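Local coordinates for protein neuraminidase (Influenza A virus, PDB 4GDI) that forms a tetramer of beta-propellers resembling influenza sialidases and may remove terminal sialic acid, though its putative active site has diverged, at residues Leu190-Ile195 and Tyr233-Pro238; Thr201-Asn206 and Phe270-Lys275; Asp219-Leu224 and Pro238-Pro243; Ala277-Thr282 and Val292-Pro297. All blocks are in the same frame, centred on the assembly; numbering follows the deposited sequence.

Contact 1. Residues Leu190-Ile195 and Tyr233-Pro238; sequences LNTTGI and YQIVEP. With NAG (2-acetamido-2-deoxy-beta-D-glucopyranose), chain G; FUC (alpha-L-fucopyranose), chain B.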
loop_
_atom_site.group_PDB
_atom_site.type_symbol
_atom_site.label_atom_id
_atom_site.label_comp_id
_atom_site.label_asym_id
_atom_site.label_seq_id
_atom_site.Cartn_x
_atom_site.Cartn_y
_atom_site.Cartn_z
ATOM N N LEU A 190 36.863 21.548 -9.153
ATOM C CA LEU A 190 36.952 22.814 -8.438
ATOM C C LEU A 190 38.368 23.039 -7.901
ATOM O O LEU A 190 39.021 22.096 -7.470
ATOM C CB LEU A 190 35.982 22.809 -7.260
ATOM C CG LEU A 190 34.529 22.551 -7.626
ATOM C CD1 LEU A 190 33.669 22.510 -6.367
ATOM C CD2 LEU A 190 34.062 23.609 -8.585
ATOM N N ASN A 191 38.829 24.287 -7.907
ATOM C CA ASN A 191 40.071 24.632 -7.216
ATOM C C ASN A 191 39.807 24.839 -5.729
ATOM O O ASN A 191 39.333 25.893 -5.304
ATOM C CB ASN A 191 40.742 25.875 -7.832
ATOM C CG ASN A 191 42.027 26.272 -7.096
ATOM O OD1 ASN A 191 42.471 25.566 -6.186
ATOM N ND2 ASN A 191 42.614 27.408 -7.480
ATOM N N THR A 192 40.114 23.818 -4.940
ATOM C CA THR A 192 39.860 23.837 -3.499
ATOM C C THR A 192 41.167 23.784 -2.693
ATOM O O THR A 192 41.200 23.333 -1.536
ATOM C CB THR A 192 38.953 22.658 -3.087
ATOM O OG1 THR A 192 39.537 21.420 -3.526
ATOM C CG2 THR A 192 37.559 22.817 -3.709
ATOM N N THR A 193 42.232 24.287 -3.302
ATOM C CA THR A 193 43.539 24.359 -2.649
ATOM C C THR A 193 43.437 25.052 -1.295
ATOM O O THR A 193 42.937 26.167 -1.189
ATOM C CB THR A 193 44.556 25.103 -3.545
ATOM O OG1 THR A 193 44.744 24.367 -4.760
ATOM C CG2 THR A 193 45.898 25.258 -2.844
ATOM N N GLY A 194 43.884 24.369 -0.246
ATOM C CA GLY A 194 43.883 24.946 1.086
ATOM C C GLY A 194 42.651 24.650 1.922
ATOM O O GLY A 194 42.586 25.028 3.093
ATOM N N ILE A 195 41.666 23.973 1.339
ATOM C CA ILE A 195 40.465 23.628 2.087
ATOM C C ILE A 195 39.998 22.210 1.775
ATOM O O ILE A 195 40.603 21.517 0.971
ATOM C CB ILE A 195 39.293 24.619 1.814
ATOM C CG1 ILE A 195 38.704 24.404 0.413
ATOM C CG2 ILE A 195 39.746 26.055 1.999
ATOM C CD1 ILE A 195 37.357 25.108 0.203
ATOM N N TYR A 233 32.030 29.099 -11.424
ATOM C CA TYR A 233 31.857 28.955 -9.983
ATOM C C TYR A 233 32.739 29.897 -9.172
ATOM O O TYR A 233 33.704 30.484 -9.677
ATOM C CB TYR A 233 32.134 27.502 -9.551
ATOM C CG TYR A 233 33.613 27.194 -9.474
ATOM C CD1 TYR A 233 34.299 26.748 -10.593
ATOM C CD2 TYR A 233 34.326 27.370 -8.290
ATOM C CE1 TYR A 233 35.658 26.475 -10.543
ATOM C CE2 TYR A 233 35.687 27.100 -8.227
ATOM C CZ TYR A 233 36.347 26.653 -9.366
ATOM O OH TYR A 233 37.690 26.374 -9.343
ATOM N N GLN A 234 32.369 30.055 -7.907
ATOM C CA GLN A 234 33.208 30.744 -6.947
ATOM C C GLN A 234 33.055 30.028 -5.607
ATOM O O GLN A 234 31.963 29.598 -5.234
ATOM C CB GLN A 234 32.858 32.236 -6.839
ATOM C CG GLN A 234 31.777 32.595 -5.838
ATOM C CD GLN A 234 31.651 34.104 -5.585
ATOM O OE1 GLN A 234 30.537 34.648 -5.546
ATOM N NE2 GLN A 234 32.785 34.781 -5.394
ATOM N N ILE A 235 34.158 29.869 -4.894
ATOM C CA ILE A 235 34.085 29.351 -3.541
ATOM C C ILE A 235 34.295 30.533 -2.608
ATOM O O ILE A 235 35.188 31.342 -2.830
ATOM C CB ILE A 235 35.115 28.234 -3.309
ATOM C CG1 ILE A 235 34.715 27.009 -4.134
ATOM C CG2 ILE A 235 35.200 27.877 -1.836
ATOM C CD1 ILE A 235 35.740 25.902 -4.138
ATOM N N VAL A 236 33.453 30.627 -1.581
ATOM C CA VAL A 236 33.412 31.776 -0.684
ATOM C C VAL A 236 33.498 31.351 0.794
ATOM O O VAL A 236 33.044 30.265 1.170
ATOM C CB VAL A 236 32.104 32.546 -0.931
ATOM C CG1 VAL A 236 31.705 33.350 0.272
ATOM C CG2 VAL A 236 32.253 33.428 -2.171
ATOM N N GLU A 237 34.077 32.214 1.620
ATOM C CA GLU A 237 34.173 31.998 3.066
ATOM C C GLU A 237 33.230 32.952 3.809
ATOM O O GLU A 237 33.179 34.142 3.504
ATOM C CB GLU A 237 35.615 32.251 3.534
ATOM C CG GLU A 237 35.847 31.894 4.991
ATOM C CD GLU A 237 35.948 30.399 5.234
ATOM O OE1 GLU A 237 35.881 29.622 4.249
ATOM O OE2 GLU A 237 36.107 30.009 6.417
ATOM N N PRO A 238 32.450 32.436 4.771
ATOM C CA PRO A 238 31.634 33.370 5.558
ATOM C C PRO A 238 32.501 34.446 6.224
ATOM O O PRO A 238 33.611 34.159 6.662
ATOM C CB PRO A 238 30.984 32.469 6.605
ATOM C CG PRO A 238 30.868 31.119 5.896
ATOM C CD PRO A 238 32.162 31.033 5.098
HETATM C C1 NAG G . 43.547 27.879 -6.478
HETATM C C2 NAG G . 44.217 28.989 -7.277
HETATM C C3 NAG G . 45.165 29.857 -6.448
HETATM C C4 NAG G . 44.550 30.223 -5.099
HETATM C C5 NAG G . 43.875 29.011 -4.452
HETATM C C6 NAG G . 43.182 29.395 -3.147
HETATM C C7 NAG G . 44.522 28.931 -9.648
HETATM C C8 NAG G . 45.194 28.323 -10.846
HETATM N N2 NAG G . 44.888 28.472 -8.454
HETATM O O3 NAG G . 45.309 31.031 -7.200
HETATM O O4 NAG G . 45.537 30.762 -4.243
HETATM O O5 NAG G . 42.927 28.475 -5.356
HETATM O O6 NAG G . 42.270 30.438 -3.425
HETATM O O7 NAG G . 43.666 29.812 -9.781
HETATM C C1 FUC B . 41.417 30.678 -2.293
HETATM C C2 FUC B . 40.348 31.673 -2.727
HETATM C C3 FUC B . 39.502 31.025 -3.815
HETATM C C4 FUC B . 38.877 29.771 -3.223
HETATM C C5 FUC B . 39.974 28.828 -2.729
HETATM C C6 FUC B . 39.372 27.587 -2.067
HETATM O O2 FUC B . 40.986 32.817 -3.235
HETATM O O3 FUC B . 38.500 31.905 -4.264
HETATM O O4 FUC B . 38.062 30.153 -2.137
HETATM O O5 FUC B . 40.803 29.503 -1.798
#

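Contact 2. Residues Thr201-Asn206 and Phe270-Lys275; sequences TCYTIN and FILDEK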
loop_
_atom_site.group_PDB
_atom_site.type_symbol
_atom_site.label_atom_id
_atom_site.label_comp_id
_atom_site.label_asym_id
_atom_site.label_seq_id
_atom_site.Cartn_x
_atom_site.Cartn_y
_atom_site.Cartn_z
ATOM N N THR A 201 25.533 20.349 0.477
ATOM C CA THR A 201 24.089 20.398 0.463
ATOM C C THR A 201 23.692 21.682 -0.263
ATOM O O THR A 201 24.224 22.766 0.010
ATOM C CB THR A 201 23.488 20.297 1.890
ATOM O OG1 THR A 201 22.062 20.415 1.849
ATOM C CG2 THR A 201 24.044 21.399 2.822
ATOM N N CYS A 202 22.769 21.556 -1.212
ATOM C CA CYS A 202 22.582 22.589 -2.233
ATOM C C CYS A 202 21.110 22.912 -2.476
ATOM O O CYS A 202 20.219 22.121 -2.142
ATOM C CB CYS A 202 23.153 22.106 -3.576
ATOM S SG CYS A 202 24.858 21.475 -3.604
ATOM N N TYR A 203 20.871 24.069 -3.090
ATOM C CA TYR A 203 19.550 24.438 -3.580
ATOM C C TYR A 203 19.777 25.241 -4.848
ATOM O O TYR A 203 20.918 25.594 -5.162
ATOM C CB TYR A 203 18.751 25.235 -2.545
ATOM C CG TYR A 203 19.382 26.545 -2.174
ATOM C CD1 TYR A 203 20.321 26.617 -1.147
ATOM C CD2 TYR A 203 19.047 27.715 -2.847
ATOM C CE1 TYR A 203 20.910 27.823 -0.796
ATOM C CE2 TYR A 203 19.626 28.930 -2.501
ATOM C CZ TYR A 203 20.560 28.970 -1.478
ATOM O OH TYR A 203 21.141 30.159 -1.143
ATOM N N THR A 204 18.708 25.495 -5.597
ATOM C CA THR A 204 18.821 26.292 -6.809
ATOM C C THR A 204 17.815 27.446 -6.839
ATOM O O THR A 204 16.687 27.327 -6.358
ATOM C CB THR A 204 18.638 25.437 -8.064
ATOM O OG1 THR A 204 18.819 26.265 -9.222
ATOM C CG2 THR A 204 17.259 24.816 -8.092
ATOM N N ILE A 205 18.252 28.570 -7.392
ATOM C CA ILE A 205 17.393 29.742 -7.552
ATOM C C ILE A 205 17.960 30.638 -8.646
ATOM O O ILE A 205 19.182 30.763 -8.763
ATOM C CB ILE A 205 17.280 30.549 -6.242
ATOM C CG1 ILE A 205 16.107 31.537 -6.314
ATOM C CG2 ILE A 205 18.574 31.299 -5.954
ATOM C CD1 ILE A 205 14.746 30.875 -6.495
ATOM N N ASN A 206 17.067 31.290 -9.399
ATOM C CA ASN A 206 17.375 31.914 -10.704
ATOM C C ASN A 206 18.626 31.384 -11.410
ATOM O O ASN A 206 19.625 32.088 -11.531
ATOM C CB ASN A 206 17.409 33.462 -10.653
ATOM C CG ASN A 206 17.540 34.024 -9.250
ATOM O OD1 ASN A 206 18.539 33.793 -8.567
ATOM N ND2 ASN A 206 16.543 34.817 -8.830
ATOM N N PHE A 270 24.207 23.548 6.654
ATOM C CA PHE A 270 23.809 24.468 5.593
ATOM C C PHE A 270 23.826 25.937 6.018
ATOM O O PHE A 270 23.668 26.253 7.199
ATOM C CB PHE A 270 22.394 24.113 5.117
ATOM C CG PHE A 270 21.310 24.376 6.142
ATOM C CD1 PHE A 270 20.705 25.611 6.223
ATOM C CD2 PHE A 270 20.886 23.374 7.009
ATOM C CE1 PHE A 270 19.695 25.854 7.152
ATOM C CE2 PHE A 270 19.875 23.607 7.940
ATOM C CZ PHE A 270 19.287 24.849 8.017
ATOM N N ILE A 271 24.016 26.803 5.024
ATOM C CA ILE A 271 23.859 28.261 5.144
ATOM C C ILE A 271 23.003 28.712 3.961
ATOM O O ILE A 271 23.342 28.428 2.814
ATOM C CB ILE A 271 25.230 28.982 5.083
ATOM C CG1 ILE A 271 26.068 28.646 6.326
ATOM C CG2 ILE A 271 25.057 30.500 4.915
ATOM C CD1 ILE A 271 27.389 29.373 6.398
ATOM N N LEU A 272 21.881 29.374 4.223
ATOM C CA LEU A 272 21.099 29.960 3.139
ATOM C C LEU A 272 21.810 31.204 2.635
ATOM O O LEU A 272 21.809 32.245 3.289
ATOM C CB LEU A 272 19.683 30.301 3.588
ATOM C CG LEU A 272 18.694 30.703 2.490
ATOM C CD1 LEU A 272 18.503 29.581 1.497
ATOM C CD2 LEU A 272 17.345 31.089 3.093
ATOM N N ASP A 273 22.390 31.077 1.449
ATOM C CA ASP A 273 23.318 32.056 0.901
ATOM C C ASP A 273 22.559 33.053 0.020
ATOM O O ASP A 273 22.691 33.054 -1.201
ATOM C CB ASP A 273 24.403 31.310 0.121
ATOM C CG ASP A 273 25.444 32.227 -0.478
ATOM O OD1 ASP A 273 25.508 33.426 -0.107
ATOM O OD2 ASP A 273 26.208 31.726 -1.329
ATOM N N GLU A 274 21.765 33.884 0.691
ATOM C CA GLU A 274 20.965 34.927 0.072
ATOM C C GLU A 274 21.158 36.254 0.833
ATOM O O GLU A 274 22.042 36.387 1.674
ATOM C CB GLU A 274 19.491 34.513 0.109
ATOM C CG GLU A 274 19.226 33.168 -0.544
ATOM C CD GLU A 274 19.435 33.222 -2.044
ATOM O OE1 GLU A 274 19.124 34.286 -2.620
ATOM O OE2 GLU A 274 19.911 32.228 -2.646
ATOM N N LYS A 275 20.320 37.229 0.524
ATOM C CA LYS A 275 20.262 38.465 1.283
ATOM C C LYS A 275 18.805 38.722 1.633
ATOM O O LYS A 275 18.014 39.058 0.758
ATOM C CB LYS A 275 20.793 39.634 0.458
ATOM C CG LYS A 275 22.289 39.603 0.206
ATOM C CD LYS A 275 22.769 40.949 -0.325
ATOM C CE LYS A 275 24.181 40.846 -0.871
ATOM N NZ LYS A 275 24.372 41.728 -2.058
#

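Contact 3. Residues Asp219-Leu224 and Pro238-Pro243; sequences DAKRPL and PCNGAP. With CA (calcium ion), chain R.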
loop_
_atom_site.group_PDB
_atom_site.type_symbol
_atom_site.label_atom_id
_atom_site.label_comp_id
_atom_site.label_asym_id
_atom_site.label_seq_id
_atom_site.Cartn_x
_atom_site.Cartn_y
_atom_site.Cartn_z
ATOM N N ASP A 219 38.853 23.906 9.100
ATOM C CA ASP A 219 37.928 25.037 9.205
ATOM C C ASP A 219 36.679 24.685 9.959
ATOM O O ASP A 219 36.080 23.629 9.750
ATOM C CB ASP A 219 37.551 25.585 7.816
ATOM C CG ASP A 219 37.008 27.016 7.858
ATOM O OD1 ASP A 219 36.835 27.598 8.955
ATOM O OD2 ASP A 219 36.733 27.569 6.767
ATOM N N ALA A 220 36.268 25.612 10.820
ATOM C CA ALA A 220 35.034 25.484 11.567
ATOM C C ALA A 220 33.972 26.425 10.993
ATOM O O ALA A 220 32.819 26.395 11.409
ATOM C CB ALA A 220 35.286 25.778 13.060
ATOM N N LYS A 221 34.364 27.271 10.046
ATOM C CA LYS A 221 33.370 27.939 9.218
ATOM C C LYS A 221 33.022 26.933 8.134
ATOM O O LYS A 221 33.779 25.984 7.900
ATOM C CB LYS A 221 33.918 29.228 8.599
ATOM C CG LYS A 221 33.756 30.463 9.483
ATOM C CD LYS A 221 34.525 31.648 8.909
ATOM C CE LYS A 221 34.357 32.891 9.785
ATOM N NZ LYS A 221 34.983 34.087 9.163
ATOM N N ARG A 222 31.883 27.121 7.483
ATOM C CA ARG A 222 31.520 26.256 6.357
ATOM C C ARG A 222 31.813 27.001 5.077
ATOM O O ARG A 222 31.321 28.104 4.887
ATOM C CB ARG A 222 30.044 25.887 6.417
ATOM C CG ARG A 222 29.661 25.153 7.679
ATOM C CD ARG A 222 28.197 24.776 7.655
ATOM N NE ARG A 222 27.791 23.998 8.817
ATOM C CZ ARG A 222 28.046 22.700 8.972
ATOM N NH1 ARG A 222 28.732 22.046 8.050
ATOM N NH2 ARG A 222 27.621 22.059 10.058
ATOM N N PRO A 223 32.650 26.417 4.211
ATOM C CA PRO A 223 32.876 27.015 2.893
ATOM C C PRO A 223 31.609 26.950 2.036
ATOM O O PRO A 223 30.776 26.043 2.190
ATOM C CB PRO A 223 33.972 26.138 2.288
ATOM C CG PRO A 223 33.792 24.809 2.949
ATOM C CD PRO A 223 33.292 25.095 4.347
ATOM N N LEU A 224 31.473 27.905 1.133
ATOM C CA LEU A 224 30.291 28.000 0.286
ATOM C C LEU A 224 30.646 27.961 -1.175
ATOM O O LEU A 224 31.662 28.510 -1.605
ATOM C CB LEU A 224 29.549 29.301 0.567
ATOM C CG LEU A 224 29.121 29.441 2.020
ATOM C CD1 LEU A 224 28.576 30.824 2.276
ATOM C CD2 LEU A 224 28.075 28.374 2.362
ATOM N N PRO A 238 32.450 32.436 4.771
ATOM C CA PRO A 238 31.634 33.370 5.558
ATOM C C PRO A 238 32.501 34.446 6.224
ATOM O O PRO A 238 33.611 34.159 6.662
ATOM C CB PRO A 238 30.984 32.469 6.605
ATOM C CG PRO A 238 30.868 31.119 5.896
ATOM C CD PRO A 238 32.162 31.033 5.098
ATOM N N CYS A 239 32.010 35.676 6.266
ATOM C CA CYS A 239 32.823 36.783 6.747
ATOM C C CYS A 239 32.328 37.272 8.100
ATOM O O CYS A 239 32.724 38.337 8.559
ATOM C CB CYS A 239 32.836 37.924 5.715
ATOM S SG CYS A 239 33.580 37.460 4.132
ATOM N N ASN A 240 31.463 36.494 8.746
ATOM C CA ASN A 240 31.023 36.837 10.089
ATOM C C ASN A 240 32.033 36.278 11.085
ATOM O O ASN A 240 33.130 35.874 10.690
ATOM C CB ASN A 240 29.600 36.337 10.345
ATOM C CG ASN A 240 29.484 34.812 10.269
ATOM O OD1 ASN A 240 30.324 34.138 9.668
ATOM N ND2 ASN A 240 28.427 34.272 10.866
ATOM N N GLY A 241 31.681 36.266 12.367
ATOM C CA GLY A 241 32.592 35.785 13.395
ATOM C C GLY A 241 31.995 34.635 14.186
ATOM O O GLY A 241 32.458 34.322 15.276
ATOM N N ALA A 242 30.972 33.995 13.623
ATOM C CA ALA A 242 30.310 32.882 14.294
ATOM C C ALA A 242 30.395 31.626 13.433
ATOM O O ALA A 242 29.555 31.423 12.555
ATOM C CB ALA A 242 28.874 33.236 14.557
ATOM N N PRO A 243 31.417 30.787 13.664
ATOM C CA PRO A 243 31.558 29.521 12.926
ATOM C C PRO A 243 30.326 28.639 13.122
ATOM O O PRO A 243 29.711 28.757 14.172
ATOM C CB PRO A 243 32.798 28.882 13.563
ATOM C CG PRO A 243 33.538 30.019 14.179
ATOM C CD PRO A 243 32.491 30.962 14.652
HETATM CA CA CA R . 35.417 21.495 10.407
HETATM O O HOH W 1 35.187 22.010 12.762
#

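Contact 4. Residues Ala277-Thr282 and Val292-Pro297; sequences AWTSKT and VLEQIP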
loop_
_atom_site.group_PDB
_atom_site.type_symbol
_atom_site.label_atom_id
_atom_site.label_comp_id
_atom_site.label_asym_id
_atom_site.label_seq_id
_atom_site.Cartn_x
_atom_site.Cartn_y
_atom_site.Cartn_z
ATOM N N ALA A 277 20.845 36.374 4.586
ATOM C CA ALA A 277 21.328 35.014 4.720
ATOM C C ALA A 277 20.783 34.419 6.006
ATOM O O ALA A 277 20.358 35.148 6.900
ATOM C CB ALA A 277 22.842 34.999 4.752
ATOM N N TRP A 278 20.807 33.094 6.101
ATOM C CA TRP A 278 20.535 32.419 7.368
ATOM C C TRP A 278 21.632 31.426 7.656
ATOM O O TRP A 278 22.019 30.653 6.770
ATOM C CB TRP A 278 19.207 31.681 7.324
ATOM C CG TRP A 278 18.016 32.571 7.342
ATOM C CD1 TRP A 278 17.478 33.241 6.289
ATOM C CD2 TRP A 278 17.195 32.872 8.473
ATOM N NE1 TRP A 278 16.365 33.932 6.689
ATOM C CE2 TRP A 278 16.170 33.722 8.028
ATOM C CE3 TRP A 278 17.224 32.498 9.819
ATOM C CZ2 TRP A 278 15.194 34.218 8.882
ATOM C CZ3 TRP A 278 16.252 32.992 10.666
ATOM C CH2 TRP A 278 15.250 33.838 10.194
ATOM N N THR A 279 22.142 31.462 8.887
ATOM C CA THR A 279 23.089 30.471 9.368
ATOM C C THR A 279 22.360 29.502 10.257
ATOM O O THR A 279 21.279 29.813 10.759
ATOM C CB THR A 279 24.232 31.114 10.167
ATOM O OG1 THR A 279 23.684 31.956 11.179
ATOM C CG2 THR A 279 25.127 31.951 9.244
ATOM N N SER A 280 22.961 28.336 10.475
ATOM C CA SER A 280 22.371 27.345 11.358
ATOM C C SER A 280 23.464 26.586 12.113
ATOM O O SER A 280 24.518 26.281 11.562
ATOM C CB SER A 280 21.467 26.397 10.555
ATOM O OG SER A 280 22.197 25.751 9.540
ATOM N N LYS A 281 23.219 26.310 13.391
ATOM C CA LYS A 281 24.222 25.657 14.224
ATOM C C LYS A 281 23.644 25.113 15.537
ATOM O O LYS A 281 22.530 25.469 15.959
ATOM C CB LYS A 281 25.354 26.638 14.524
ATOM C CG LYS A 281 24.900 27.867 15.329
ATOM C CD LYS A 281 26.061 28.833 15.615
ATOM C CE LYS A 281 25.663 29.898 16.652
ATOM N NZ LYS A 281 26.826 30.742 17.077
ATOM N N THR A 282 24.402 24.228 16.169
ATOM C CA THR A 282 24.072 23.769 17.516
ATOM C C THR A 282 23.978 24.985 18.451
ATOM O O THR A 282 24.691 25.971 18.284
ATOM C CB THR A 282 25.131 22.798 18.037
ATOM O OG1 THR A 282 26.411 23.436 18.015
ATOM C CG2 THR A 282 25.188 21.511 17.162
ATOM N N VAL A 292 19.959 26.374 16.148
ATOM C CA VAL A 292 19.657 27.796 16.113
ATOM C C VAL A 292 19.789 28.375 14.696
ATOM O O VAL A 292 20.806 28.191 14.021
ATOM C CB VAL A 292 20.594 28.548 17.079
ATOM C CG1 VAL A 292 20.386 30.052 16.978
ATOM C CG2 VAL A 292 20.361 28.071 18.499
ATOM N N LEU A 293 18.745 29.069 14.262
ATOM C CA LEU A 293 18.709 29.711 12.954
ATOM C C LEU A 293 18.871 31.220 13.157
ATOM O O LEU A 293 18.123 31.827 13.918
ATOM C CB LEU A 293 17.380 29.412 12.264
ATOM C CG LEU A 293 17.347 28.170 11.360
ATOM C CD1 LEU A 293 18.029 28.456 10.031
ATOM C CD2 LEU A 293 18.016 27.004 12.043
ATOM N N GLU A 294 19.854 31.820 12.497
ATOM C CA GLU A 294 20.077 33.263 12.624
ATOM C C GLU A 294 20.077 33.952 11.271
ATOM O O GLU A 294 20.698 33.488 10.311
ATOM C CB GLU A 294 21.379 33.530 13.365
ATOM C CG GLU A 294 21.335 33.051 14.823
ATOM C CD GLU A 294 22.650 33.245 15.554
ATOM O OE1 GLU A 294 23.635 32.568 15.195
ATOM O OE2 GLU A 294 22.692 34.067 16.494
ATOM N N GLN A 295 19.357 35.065 11.201
ATOM C CA GLN A 295 19.259 35.847 9.983
ATOM C C GLN A 295 20.290 36.979 9.954
ATOM O O GLN A 295 20.445 37.716 10.932
ATOM C CB GLN A 295 17.866 36.451 9.888
ATOM C CG GLN A 295 17.592 37.142 8.561
ATOM C CD GLN A 295 16.371 38.044 8.629
ATOM O OE1 GLN A 295 16.229 38.822 9.560
ATOM N NE2 GLN A 295 15.487 37.934 7.650
ATOM N N ILE A 296 20.974 37.103 8.820
ATOM C CA ILE A 296 21.981 38.128 8.588
ATOM C C ILE A 296 21.574 38.919 7.354
ATOM O O ILE A 296 21.861 38.504 6.232
ATOM C CB ILE A 296 23.376 37.522 8.331
ATOM C CG1 ILE A 296 23.816 36.635 9.491
ATOM C CG2 ILE A 296 24.407 38.619 8.131
ATOM C CD1 ILE A 296 25.152 35.932 9.226
ATOM N N PRO A 297 20.883 40.054 7.560
ATOM C CA PRO A 297 20.303 40.857 6.478
ATOM C C PRO A 297 21.265 41.241 5.361
ATOM O O PRO A 297 20.857 41.300 4.198
ATOM C CB PRO A 297 19.803 42.105 7.217
ATOM C CG PRO A 297 19.378 41.565 8.531
ATOM C CD PRO A 297 20.465 40.561 8.882
HETATM O O HOH W 2 15.176 36.609 5.300
HETATM O O HOH W 3 22.897 30.225 13.489
HETATM O O HOH W 4 25.285 33.663 12.708
#

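Contact 1. Residues Leu190-Ile195 and Tyr233-Pro238
L190 and N191 meet Y233 and I235 at an N-glycosylation site, where the sequence N-T-T follows the last strand of one propeller blade. The main polar link is nearly straight. The N-H of N191 points to the hydroxyl oxygen of Y233, with N191 N to Y233 OH at 2.8 Å and an angle of 170° at the hydrogen. The ring of Y233 is held by a CH-pi contact as well. CD2 of L190 sits over the centre of one face, 3.5 Å from the Y233 centroid. CG of N191 is anti to the backbone N (chi1 179°), which carries the amide away from strand 233-236. OD1 of N191 closes an Asx turn by accepting from the T193 backbone N at 3.2 Å. N191 OD1 also accepts from T193 OG1 at 2.9 Å. These two bonds should limit rotation of the amide, whose ND2 is joined covalently to C1 of the NAG. A type II turn, T192 to I195 with G194 in third position, follows. I235 points from the strand toward the turn; its CD1 lies 3.6 Å from T192 CG2, and I235 CG2 is 4.1 Å from I195 CD1. The fucose on the NAG O6 folds back over this apolar patch, and FUC O4 donates to I235 O at 3.2 Å. Its methyl C6 comes near I195 CD1. Y233 and I235 rest on L225 of strand 224-228. L190 and T192 lean on I176 and H174 of strand 173-180, so the contact bridges two adjacent blades.

Contact 2. Residues Thr201-Asn206 and Phe270-Lys275
Y203 reaches from strand 201-205 to the chain at L272-E274, and its hydroxyl end is the tight part of the contact. Y203 OH donates to E274 OE2 at 2.8 Å. The side chains of Y203 and E274 approach from opposite directions; OE2 uses its anti lone pair and lies in the ring plane at its edge. A bend in the E274 chain (chi2 -68°) goes with this meeting. The carboxylate itself is turned 58° from the ring. The same hydroxyl accepts a weak bond from the backbone: D273 N to Y203 OH is 3.0 Å, bent to 128° at the hydrogen. D273 is the centre of an inverse gamma turn. CD1 of L272 lies over one face of the ring, off centre toward CZ, and the two side chains cross at about a right angle. This CH-pi contact brings L272 CD1 to 3.7 Å from Y203 CZ. F323 of strand 317-324 meets the same tyrosine edge-to-face. The ends of the contact are looser. At one end, T201 CG2 only touches F270 CB, at 3.9 Å, while T201 OG1 bonds to F323 N. At the other, the backbones draw apart and I205 CG2 lies 3.7 Å from E274 OE2. Here the contact nears solvent: E274 is partly exposed, and N206 and K275 beyond it are exposed. The phenol gives its proton to E274. Each acid has a basic partner in a salt bridge, K210 for E274 and R226 for D273. The charge of K210 probably favours an ionised E274.

Contact 3. Residues Asp219-Leu224 and Pro238-Pro243
A220 and K221 directly follow D219, a ligand of the calcium site, and pack against P243 and P238. D219 O binds the calcium at 2.3 Å. Water 1, N215, D245, G263 and G265 complete the metal shell. The carboxylate of D219 does a different job. OD1 of D219 accepts from K221 N at 2.7 Å in an Asx turn, met from above the carboxylate plane, and also accepts from A259 N. The K221 side chain then runs out fully extended beyond CG into the bend of 238-243. NZ of K221 donates to P238 O at 2.9 Å, from above the carbonyl plane, and to N240 O at 3.0 Å. K257 O is a third acceptor. The buried ammonium group is therefore gripped by three backbone carbonyls. The proline rings pack against backbone carbonyls. CD of P238 lies 3.1 Å from R222 O, which has no hydrogen-bond partner in the model, and CB of P243 lies 3.3 Å from A220 O. The apolar pairs are A220 CB with P243 CB at 4.0 Å and L224 CD1 with P238 CG at 4.3 Å. The guanidinium of R222 turns elsewhere, to I267 O. C239 is tied to C256 by a disulfide. Both segments are mostly loop, at the two ends of the hairpin 224-228/233-236. L224 begins the first strand and pairs with V236 of the second, while R222 and L224 lean on T212 of strand 208-214.

Contact 4. Residues Ala277-Thr282 and Val292-Pro297
The W278 indole has Q295 over one face: CB of Q295 is 3.5 Å from the centroid of the six-membered ring, 8° off the normal. At the edge, near the ring plane, lies the carbonyl of L293, with W278 CZ3 3.9 Å from L293 O. W21 meets the indole edge-to-face. With chi1 at -172°, the Q295 side chain leaves trans to its own N and runs on, extended, past the indole. There water 2 accepts from W278 NE1 and from Q295 NE2, the latter at 2.7 Å. Q295 OE1 bonds to S307. The two strands form an antiparallel beta hairpin, 277-281 with 289-296. A277-I296, T279-E294 and K281-V292 are its hydrogen-bonded pairs, W278-Q295 and S280-L293 the non-hydrogen-bonded ones. I296 N reaches A277 O at 2.8 Å, and T279 N meets E294 O in the carbonyl plane. S280 shares the tryptophan's side of the sheet, and S280 CB touches L293 CD2 at 3.8 Å. The side of T279 and E294 is wetter. Waters 3 and 4 each join T279 OG1 to E294 OE1, and water 4 donates to both. K281 NZ stays 4.1 Å from E294 OE1, too far for a salt bridge.

How the contacts relate
All four contacts are largely buried. Contact 2 lies nearest the middle, its centre about 12 Å from the centre of the chain. The centre of contact 1 is farthest from it, about 19 Å, where the glycan leaves the surface. Contacts 1 and 2 take up the outermost strands, 233-236 and 200-205, of one four-stranded sheet. Contact 3 shares P238 with contact 1 and lies beside the calcium. Contact 4 is the one with regular strand pairing between its segments; it meets contact 2 where L272 N approaches W278 O. The chemistry differs accordingly: sugar and apolar groups in contact 1, a tyrosine-acid bond in contact 2, a lysine among carbonyls in contact 3, and backbone bonds with water in contact 4.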